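Local coordinates for protein putative sortase (Streptococcus pneumoniae, PDB 2W1K) that probably acts as a class C sortase, a cysteine transpeptidase that helps to join pilin subunits during assembly of the pneumococcal pilus, at residues Y64-P70 and A133-D137; E76-A82 and M89-V94; E151-P155 and N182-L186. All blocks are in the same frame, centred on the assembly; numbering follows the deposited sequence.

Overall arrangement
All three contacts are strand pairings within one mixed sheet, consistent with the closed beta barrel of sortases. Interactions 1 and 2 lie side by side, their centres about 12 Å apart. Strand 65-69, paired with 133-137 in interaction 1, also pairs on its other edge with strand 74-80 of interaction 2, and G65 O stands 2.7 Å from V78 N in a probable hydrogen bond. Interaction 3 is remote, its centre about 22 Å from that of interaction 1 and about 19 Å from that of interaction 2. It holds R184 beside C175, probably at the sortase active site. Strand 141-153, whose end forms half of interaction 3, follows and borders strand 133-137.

Interaction 1 of 3, residues Y64-P70 and A133-D137; sequences YGYLSIP and ALYYD
Y64 meets Y136 at about a right angle, its ring atom CD2 lying 3.2 Å from Y136 OH. Y136 reaches this end of the contact because its CG is anti to the backbone N (chi1 178°). Water 1 joins the same pair, donating to Y64 O and hydrogen-bonded to Y136 OH at 2.6 Å. G65 offers no side chain here, and its CA sits 3.3 Å from Y136 OH; with Y64 it faces V78 in a classic beta bulge. At Y66 the antiparallel pairing begins, with Y66 N bonded to D137 O and D137 N to Y66 O (2.7 Å). The D137 carboxylate itself turns to H9 and K197. L67 follows in a non-hydrogen-bonded pair with Y136. This pairing joins the two strands at the ends of the order across the sheet, closing it as in the beta barrel of sortases. S68 and Y135 form the next hydrogen-bonded pair, with S68 N to Y135 O at 2.8 Å. I69 CD1 then touches L134 CD1 (4.1 Å), a methyl that also meets L67 CD1, while strand 168-176 packs on I69 and L134 through L172. Finally P70 CG abuts the edge of the Y135 ring, in its plane and 3.8 Å from Y135 CD2.

Interaction 2 of 3, residues E76-A82 and M89-V94; sequences EPVYLGA and MGLAHV
Two first torsions bring Y79 and M89 together: Y79 CG lies anti to its own carbonyl carbon (chi1 -63°), while M89 CG is wedged between backbone N and carbonyl carbon (chi1 51°). The methionine chain, bent again at chi3, crosses the tyrosine at about a right angle. Its CG lies 3.7 Å from Y79 CE2, its CE touches Y79 OH, and its SD stands farther off above the ring face, 4.7 Å from the Y79 centroid, in a Met-aromatic contact. Water 3 lies in the plane of the ring at its edge, linking Y79 OH to M89 O. M89 O accepts a second hydrogen bond, from water 2, which also donates to E76 OE1, so two solvent bridges tie M89 O to strand 74-80, at E76 and at Y79.

The helix 84-89 is the connection of a beta-alpha-beta unit, and the strands it joins run parallel, their short axes 36° apart. Backbone bonds alternate across them: L91 N to P77 O, Y79 N to L91 O, H93 N to Y79 O (2.7 Å), and G81 N to H93 O. L91 CG rests on E76 CB at 3.7 Å, the two side chains crossing at about a right angle, and I110 and L67 also touch L91. On the face of Y79 and A92, A92 CB presses to 3.5 Å from A82 CA, tighter than usual for two carbons. H93 packs its CB against L80 CD2, while its ring ND1 bonds Y54 OH.

Interaction 3 of 3, residues E151-P155 and N182-L186; sequences EIILP and NKRLL
P155 lies across R184 at about a right angle, its CG centred over one face of the guanidinium, 3.4 Å above the plane. R184 presents this face because its chain is bent at chi2 (-74°), turning the head back so that its face lies under P155 CG. The head is also gripped from within its own strand: NH1 donates to K183 O at 2.8 Å, a partner nearly in the guanidinium plane, although the nitrogen stands 55° out of the carbonyl plane.

Next to this pair, I153 meets R184 at about a right angle, CG1 to R184 CB at 3.8 Å, and turns its CD1 onto L186 CD1 (4.0 Å). E151 crosses L186 on a slant, its carboxylate OE2 3.9 Å from L186 CD2 while bonded to R107 and N188. On the other face of the sheet, I152 and L185 meet through their CD1 methyls at 3.7 Å. The strands themselves pair antiparallel, with two reciprocal backbone bonds each at E151-L186 and I153-R184.

R184 also reaches D43 through a salt bridge at NH2 and F181 O through NH1, and it touches C175 and F45. Proline packing on one face and bonds at both terminal nitrogens should limit rotation of the guanidinium, holding it beside the cysteine, as expected for the arginine of a sortase active site. D43 and F45 occupy R184 in the manner of the lid of pilin-type sortases, its charge probably engaged by D43 while the lid is closed.

Interaction 1 of 3, residues Y64-P70 and A133-D137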
loop_
_atom_site.group_PDB
_atom_site.type_symbol
_atom_site.label_atom_id
_atom_site.label_comp_id
_atom_site.label_asym_id
_atom_site.label_seq_id
_atom_site.Cartn_x
_atom_site.Cartn_y
_atom_site.Cartn_z
ATOM N N TYR A 64 -2.973 7.498 5.092
ATOM C CA TYR A 64 -2.932 6.451 6.044
ATOM C C TYR A 64 -1.459 5.954 6.370
ATOM O O TYR A 64 -1.181 5.493 7.510
ATOM C CB TYR A 64 -3.755 5.296 5.467
ATOM C CG TYR A 64 -3.714 4.026 6.362
ATOM C CD1 TYR A 64 -4.313 4.014 7.617
ATOM C CD2 TYR A 64 -3.086 2.840 5.913
ATOM C CE1 TYR A 64 -4.275 2.872 8.432
ATOM C CE2 TYR A 64 -3.027 1.699 6.740
ATOM C CZ TYR A 64 -3.661 1.730 7.958
ATOM O OH TYR A 64 -3.676 0.608 8.728
ATOM N N GLY A 65 -0.581 5.956 5.354
ATOM C CA GLY A 65 0.817 5.480 5.485
ATOM C C GLY A 65 1.675 6.087 4.394
ATOM O O GLY A 65 1.154 6.785 3.507
ATOM N N TYR A 66 2.994 5.874 4.482
ATOM C CA TYR A 66 3.881 6.200 3.371
ATOM C C TYR A 66 4.595 4.985 2.865
ATOM O O TYR A 66 5.046 4.141 3.664
ATOM C CB TYR A 66 4.942 7.272 3.730
ATOM C CG TYR A 66 4.452 8.607 3.346
ATOM C CD1 TYR A 66 3.559 9.239 4.181
ATOM C CD2 TYR A 66 4.890 9.270 2.208
ATOM C CE1 TYR A 66 3.074 10.458 3.917
ATOM C CE2 TYR A 66 4.360 10.567 1.893
ATOM C CZ TYR A 66 3.467 11.089 2.783
ATOM O OH TYR A 66 2.863 12.289 2.679
ATOM N N LEU A 67 4.774 4.947 1.552
ATOM C CA LEU A 67 5.337 3.780 0.947
ATOM C C LEU A 67 6.573 4.192 0.098
ATOM O O LEU A 67 6.558 5.184 -0.674
ATOM C CB LEU A 67 4.265 3.070 0.072
ATOM C CG LEU A 67 4.705 1.753 -0.609
ATOM C CD1 LEU A 67 3.470 0.891 -0.881
ATOM C CD2 LEU A 67 5.412 2.000 -1.993
ATOM N N SER A 68 7.616 3.403 0.195
ATOM C CA SER A 68 8.836 3.782 -0.465
ATOM C C SER A 68 9.457 2.555 -1.126
ATOM O O SER A 68 9.432 1.473 -0.549
ATOM C CB SER A 68 9.788 4.421 0.555
ATOM O OG SER A 68 11.066 4.473 0.026
ATOM N N ILE A 69 9.902 2.688 -2.391
ATOM C CA ILE A 69 10.658 1.589 -3.039
ATOM C C ILE A 69 11.907 2.249 -3.635
ATOM O O ILE A 69 11.853 2.773 -4.763
ATOM C CB ILE A 69 9.889 0.923 -4.221
ATOM C CG1 ILE A 69 8.495 0.508 -3.822
ATOM C CG2 ILE A 69 10.725 -0.101 -4.923
ATOM C CD1 ILE A 69 7.810 -0.321 -4.833
ATOM N N PRO A 70 12.957 2.338 -2.830
ATOM C CA PRO A 70 14.159 3.078 -3.188
ATOM C C PRO A 70 14.729 2.684 -4.543
ATOM O O PRO A 70 15.181 3.559 -5.302
ATOM C CB PRO A 70 15.181 2.772 -2.024
ATOM C CG PRO A 70 14.214 2.410 -0.796
ATOM C CD PRO A 70 13.028 1.717 -1.479
ATOM N N ALA A 133 13.736 -4.119 -2.035
ATOM C CA ALA A 133 13.126 -3.737 -0.751
ATOM C C ALA A 133 11.962 -2.753 -0.980
ATOM O O ALA A 133 11.965 -2.010 -1.975
ATOM C CB ALA A 133 14.220 -3.119 0.144
ATOM N N LEU A 134 10.978 -2.765 -0.084
ATOM C CA LEU A 134 9.886 -1.798 -0.029
ATOM C C LEU A 134 9.839 -1.511 1.465
ATOM O O LEU A 134 9.904 -2.445 2.306
ATOM C CB LEU A 134 8.605 -2.504 -0.500
ATOM C CG LEU A 134 7.275 -1.739 -0.431
ATOM C CD1 LEU A 134 6.207 -2.157 -1.480
ATOM C CD2 LEU A 134 6.648 -1.790 0.958
ATOM N N TYR A 135 9.752 -0.229 1.796
ATOM C CA TYR A 135 9.592 0.179 3.179
ATOM C C TYR A 135 8.229 0.893 3.349
ATOM O O TYR A 135 7.849 1.750 2.499
ATOM C CB TYR A 135 10.693 1.130 3.562
ATOM C CG TYR A 135 12.069 0.481 3.468
ATOM C CD1 TYR A 135 12.503 -0.364 4.454
ATOM C CD2 TYR A 135 12.937 0.718 2.359
ATOM C CE1 TYR A 135 13.722 -0.929 4.411
ATOM C CE2 TYR A 135 14.189 0.106 2.261
ATOM C CZ TYR A 135 14.590 -0.687 3.325
ATOM O OH TYR A 135 15.811 -1.305 3.367
ATOM N N TYR A 136 7.525 0.563 4.459
ATOM C CA TYR A 136 6.222 1.086 4.634
ATOM C C TYR A 136 6.205 1.810 5.982
ATOM O O TYR A 136 6.454 1.211 7.007
ATOM C CB TYR A 136 5.147 -0.088 4.573
ATOM C CG TYR A 136 3.782 0.453 4.806
ATOM C CD1 TYR A 136 3.054 1.025 3.764
ATOM C CD2 TYR A 136 3.206 0.461 6.092
ATOM C CE1 TYR A 136 1.784 1.606 3.966
ATOM C CE2 TYR A 136 1.957 1.077 6.325
ATOM C CZ TYR A 136 1.248 1.609 5.258
ATOM O OH TYR A 136 0.073 2.277 5.471
ATOM N N ASP A 137 5.804 3.065 6.033
ATOM C CA ASP A 137 5.855 3.773 7.301
ATOM C C ASP A 137 4.449 4.064 7.857
ATOM O O ASP A 137 3.652 4.749 7.163
ATOM C CB ASP A 137 6.679 5.040 7.062
ATOM C CG ASP A 137 6.947 5.814 8.319
ATOM O OD1 ASP A 137 6.373 5.507 9.404
ATOM O OD2 ASP A 137 7.768 6.781 8.205
HETATM O O HOH W 1 -0.065 3.009 8.004
#

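Interaction 2 of 3, residues E76-A82 and M89-V94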
loop_
_atom_site.group_PDB
_atom_site.type_symbol
_atom_site.label_atom_id
_atom_site.label_comp_id
_atom_site.label_asym_id
_atom_site.label_seq_id
_atom_site.Cartn_x
_atom_site.Cartn_y
_atom_site.Cartn_z
ATOM N N GLU A 76 5.736 7.636 -1.757
ATOM C CA GLU A 76 4.394 8.197 -1.953
ATOM C C GLU A 76 3.463 8.018 -0.738
ATOM O O GLU A 76 3.523 7.007 -0.024
ATOM C CB GLU A 76 3.738 7.448 -3.125
ATOM C CG GLU A 76 4.283 7.640 -4.494
ATOM C CD GLU A 76 4.081 9.098 -5.011
ATOM O OE1 GLU A 76 3.119 9.799 -4.587
ATOM O OE2 GLU A 76 4.908 9.557 -5.822
ATOM N N PRO A 77 2.571 8.980 -0.516
ATOM C CA PRO A 77 1.484 8.686 0.415
ATOM C C PRO A 77 0.597 7.551 -0.002
ATOM O O PRO A 77 0.338 7.295 -1.197
ATOM C CB PRO A 77 0.672 9.989 0.415
ATOM C CG PRO A 77 1.002 10.565 -0.956
ATOM C CD PRO A 77 2.395 10.290 -1.184
ATOM N N VAL A 78 0.092 6.837 0.987
ATOM C CA VAL A 78 -0.938 5.856 0.665
ATOM C C VAL A 78 -2.297 6.313 1.251
ATOM O O VAL A 78 -2.430 6.596 2.526
ATOM C CB VAL A 78 -0.558 4.435 1.238
ATOM C CG1 VAL A 78 -1.651 3.375 0.911
ATOM C CG2 VAL A 78 0.868 3.997 0.730
ATOM N N TYR A 79 -3.304 6.335 0.365
ATOM C CA TYR A 79 -4.688 6.654 0.799
ATOM C C TYR A 79 -5.551 5.414 0.943
ATOM O O TYR A 79 -5.214 4.327 0.530
ATOM C CB TYR A 79 -5.363 7.665 -0.152
ATOM C CG TYR A 79 -4.666 9.026 -0.186
ATOM C CD1 TYR A 79 -4.933 10.011 0.730
ATOM C CD2 TYR A 79 -3.679 9.257 -1.118
ATOM C CE1 TYR A 79 -4.247 11.206 0.729
ATOM C CE2 TYR A 79 -3.003 10.417 -1.127
ATOM C CZ TYR A 79 -3.290 11.380 -0.227
ATOM O OH TYR A 79 -2.605 12.564 -0.363
ATOM N N LEU A 80 -6.692 5.577 1.570
ATOM C CA LEU A 80 -7.635 4.448 1.730
ATOM C C LEU A 80 -8.770 4.469 0.697
ATOM O O LEU A 80 -9.689 5.366 0.744
ATOM C CB LEU A 80 -8.253 4.509 3.141
ATOM C CG LEU A 80 -7.222 4.420 4.291
ATOM C CD1 LEU A 80 -8.013 4.464 5.627
ATOM C CD2 LEU A 80 -6.380 3.109 4.154
ATOM N N GLY A 81 -8.851 3.397 -0.091
ATOM C CA GLY A 81 -9.858 3.345 -1.156
ATOM C C GLY A 81 -9.400 3.879 -2.520
ATOM O O GLY A 81 -8.938 4.983 -2.638
ATOM N N ALA A 82 -9.498 3.062 -3.553
ATOM C CA ALA A 82 -8.716 3.291 -4.717
ATOM C C ALA A 82 -9.740 3.842 -5.704
ATOM O O ALA A 82 -10.272 3.087 -6.452
ATOM C CB ALA A 82 -8.127 1.898 -5.255
ATOM N N MET A 89 -3.941 11.322 -6.616
ATOM C CA MET A 89 -3.061 11.990 -5.629
ATOM C C MET A 89 -1.928 11.176 -5.005
ATOM O O MET A 89 -1.082 11.753 -4.272
ATOM C CB MET A 89 -3.889 12.739 -4.529
ATOM C CG MET A 89 -4.920 11.928 -3.881
ATOM S SD MET A 89 -6.272 13.020 -3.203
ATOM C CE MET A 89 -5.252 14.204 -2.358
ATOM N N GLY A 90 -1.840 9.886 -5.311
ATOM C CA GLY A 90 -0.877 9.027 -4.640
ATOM C C GLY A 90 -1.277 7.585 -4.873
ATOM O O GLY A 90 -1.859 7.243 -5.958
ATOM N N LEU A 91 -0.910 6.700 -3.913
ATOM C CA LEU A 91 -1.202 5.250 -4.054
ATOM C C LEU A 91 -2.432 5.015 -3.218
ATOM O O LEU A 91 -2.760 5.853 -2.389
ATOM C CB LEU A 91 -0.040 4.408 -3.517
ATOM C CG LEU A 91 1.288 4.810 -4.141
ATOM C CD1 LEU A 91 2.420 4.043 -3.511
ATOM C CD2 LEU A 91 1.216 4.618 -5.774
ATOM N N ALA A 92 -3.132 3.908 -3.410
ATOM C CA ALA A 92 -4.436 3.753 -2.662
ATOM C C ALA A 92 -4.634 2.318 -2.269
ATOM O O ALA A 92 -4.550 1.432 -3.130
ATOM C CB ALA A 92 -5.613 4.202 -3.475
ATOM N N HIS A 93 -4.925 2.072 -0.973
ATOM C CA HIS A 93 -5.217 0.732 -0.537
ATOM C C HIS A 93 -6.534 0.288 -1.183
ATOM O O HIS A 93 -7.467 1.103 -1.352
ATOM C CB HIS A 93 -5.299 0.698 0.992
ATOM C CG HIS A 93 -5.885 -0.562 1.510
ATOM N ND1 HIS A 93 -7.248 -0.710 1.709
ATOM C CD2 HIS A 93 -5.312 -1.762 1.833
ATOM C CE1 HIS A 93 -7.488 -1.940 2.108
ATOM N NE2 HIS A 93 -6.345 -2.603 2.188
ATOM N N VAL A 94 -6.585 -0.978 -1.607
ATOM C CA VAL A 94 -7.773 -1.617 -2.239
ATOM C C VAL A 94 -8.752 -2.187 -1.210
ATOM O O VAL A 94 -8.472 -3.151 -0.505
ATOM C CB VAL A 94 -7.308 -2.673 -3.272
ATOM C CG1 VAL A 94 -8.529 -3.402 -3.942
ATOM C CG2 VAL A 94 -6.493 -1.873 -4.426
HETATM O O HOH W 2 1.708 12.289 -4.342
HETATM O O HOH W 3 -0.948 13.780 -2.296
#

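Interaction 3 of 3, residues E151-P155 and N182-L186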
loop_
_atom_site.group_PDB
_atom_site.type_symbol
_atom_site.label_atom_id
_atom_site.label_comp_id
_atom_site.label_asym_id
_atom_site.label_seq_id
_atom_site.Cartn_x
_atom_site.Cartn_y
_atom_site.Cartn_z
ATOM N N GLU A 151 2.619 -11.496 -10.954
ATOM C CA GLU A 151 1.605 -12.126 -11.786
ATOM C C GLU A 151 0.980 -11.144 -12.717
ATOM O O GLU A 151 0.967 -9.931 -12.450
ATOM C CB GLU A 151 0.483 -12.663 -10.914
ATOM C CG GLU A 151 0.999 -13.291 -9.713
ATOM C CD GLU A 151 -0.101 -13.594 -8.687
ATOM O OE1 GLU A 151 -1.132 -14.181 -9.092
ATOM O OE2 GLU A 151 0.079 -13.272 -7.479
ATOM N N ILE A 152 0.437 -11.659 -13.816
ATOM C CA ILE A 152 -0.418 -10.861 -14.686
ATOM C C ILE A 152 -1.822 -11.413 -14.529
ATOM O O ILE A 152 -2.024 -12.616 -14.550
ATOM C CB ILE A 152 0.012 -10.860 -16.166
ATOM C CG1 ILE A 152 1.367 -10.204 -16.298
ATOM C CG2 ILE A 152 -1.036 -10.137 -17.039
ATOM C CD1 ILE A 152 1.322 -8.769 -16.050
ATOM N N ILE A 153 -2.805 -10.540 -14.271
ATOM C CA ILE A 153 -4.170 -11.104 -14.173
ATOM C C ILE A 153 -5.135 -10.323 -15.022
ATOM O O ILE A 153 -4.776 -9.226 -15.451
ATOM C CB ILE A 153 -4.644 -11.181 -12.695
ATOM C CG1 ILE A 153 -4.986 -9.742 -12.154
ATOM C CG2 ILE A 153 -3.613 -12.033 -11.887
ATOM C CD1 ILE A 153 -5.711 -9.764 -10.828
ATOM N N LEU A 154 -6.353 -10.840 -15.220
ATOM C CA LEU A 154 -7.442 -10.074 -15.869
ATOM C C LEU A 154 -8.166 -9.256 -14.797
ATOM O O LEU A 154 -8.295 -9.744 -13.660
ATOM C CB LEU A 154 -8.475 -11.059 -16.510
ATOM C CG LEU A 154 -7.987 -11.958 -17.669
ATOM C CD1 LEU A 154 -9.202 -12.558 -18.477
ATOM C CD2 LEU A 154 -7.075 -11.133 -18.553
ATOM N N PRO A 155 -8.644 -8.032 -15.124
ATOM C CA PRO A 155 -9.363 -7.197 -14.155
ATOM C C PRO A 155 -10.597 -7.881 -13.498
ATOM O O PRO A 155 -10.984 -7.522 -12.398
ATOM C CB PRO A 155 -9.898 -6.076 -15.001
ATOM C CG PRO A 155 -9.074 -6.023 -16.177
ATOM C CD PRO A 155 -8.503 -7.360 -16.430
ATOM N N ASN A 182 -5.211 -3.515 -20.508
ATOM C CA ASN A 182 -6.318 -4.339 -20.383
ATOM C C ASN A 182 -6.042 -5.483 -19.401
ATOM O O ASN A 182 -6.891 -6.362 -19.162
ATOM C CB ASN A 182 -6.723 -4.834 -21.766
ATOM C CG ASN A 182 -5.720 -5.747 -22.394
ATOM O OD1 ASN A 182 -4.484 -5.501 -22.421
ATOM N ND2 ASN A 182 -6.257 -6.813 -23.001
ATOM N N LYS A 183 -4.857 -5.452 -18.812
ATOM C CA LYS A 183 -4.493 -6.441 -17.773
ATOM C C LYS A 183 -4.042 -5.775 -16.470
ATOM O O LYS A 183 -4.055 -4.545 -16.337
ATOM C CB LYS A 183 -3.460 -7.444 -18.343
ATOM C CG LYS A 183 -4.113 -8.204 -19.508
ATOM C CD LYS A 183 -3.254 -9.282 -20.057
ATOM C CE LYS A 183 -4.023 -10.107 -21.073
ATOM N NZ LYS A 183 -3.044 -10.993 -21.806
ATOM N N ARG A 184 -3.724 -6.581 -15.460
ATOM C CA ARG A 184 -3.251 -5.962 -14.212
ATOM C C ARG A 184 -1.972 -6.678 -13.892
ATOM O O ARG A 184 -1.952 -7.911 -13.847
ATOM C CB ARG A 184 -4.242 -6.115 -13.086
ATOM C CG ARG A 184 -5.629 -5.694 -13.437
ATOM C CD ARG A 184 -5.648 -4.161 -13.481
ATOM N NE ARG A 184 -6.970 -3.681 -13.820
ATOM C CZ ARG A 184 -7.333 -3.226 -15.043
ATOM N NH1 ARG A 184 -6.483 -3.192 -16.099
ATOM N NH2 ARG A 184 -8.554 -2.790 -15.202
ATOM N N LEU A 185 -0.915 -5.903 -13.713
ATOM C CA LEU A 185 0.329 -6.412 -13.131
ATOM C C LEU A 185 0.321 -6.479 -11.560
ATOM O O LEU A 185 0.101 -5.487 -10.840
ATOM C CB LEU A 185 1.534 -5.621 -13.659
ATOM C CG LEU A 185 2.924 -5.942 -13.047
ATOM C CD1 LEU A 185 3.296 -7.405 -13.216
ATOM C CD2 LEU A 185 3.998 -5.067 -13.650
ATOM N N LEU A 186 0.598 -7.647 -11.035
ATOM C CA LEU A 186 0.737 -7.784 -9.576
ATOM C C LEU A 186 2.172 -8.066 -9.215
ATOM O O LEU A 186 2.717 -9.022 -9.676
ATOM C CB LEU A 186 -0.067 -8.977 -9.077
ATOM C CG LEU A 186 -1.562 -8.910 -8.754
ATOM C CD1 LEU A 186 -2.408 -7.963 -9.585
ATOM C CD2 LEU A 186 -2.238 -10.299 -8.568
#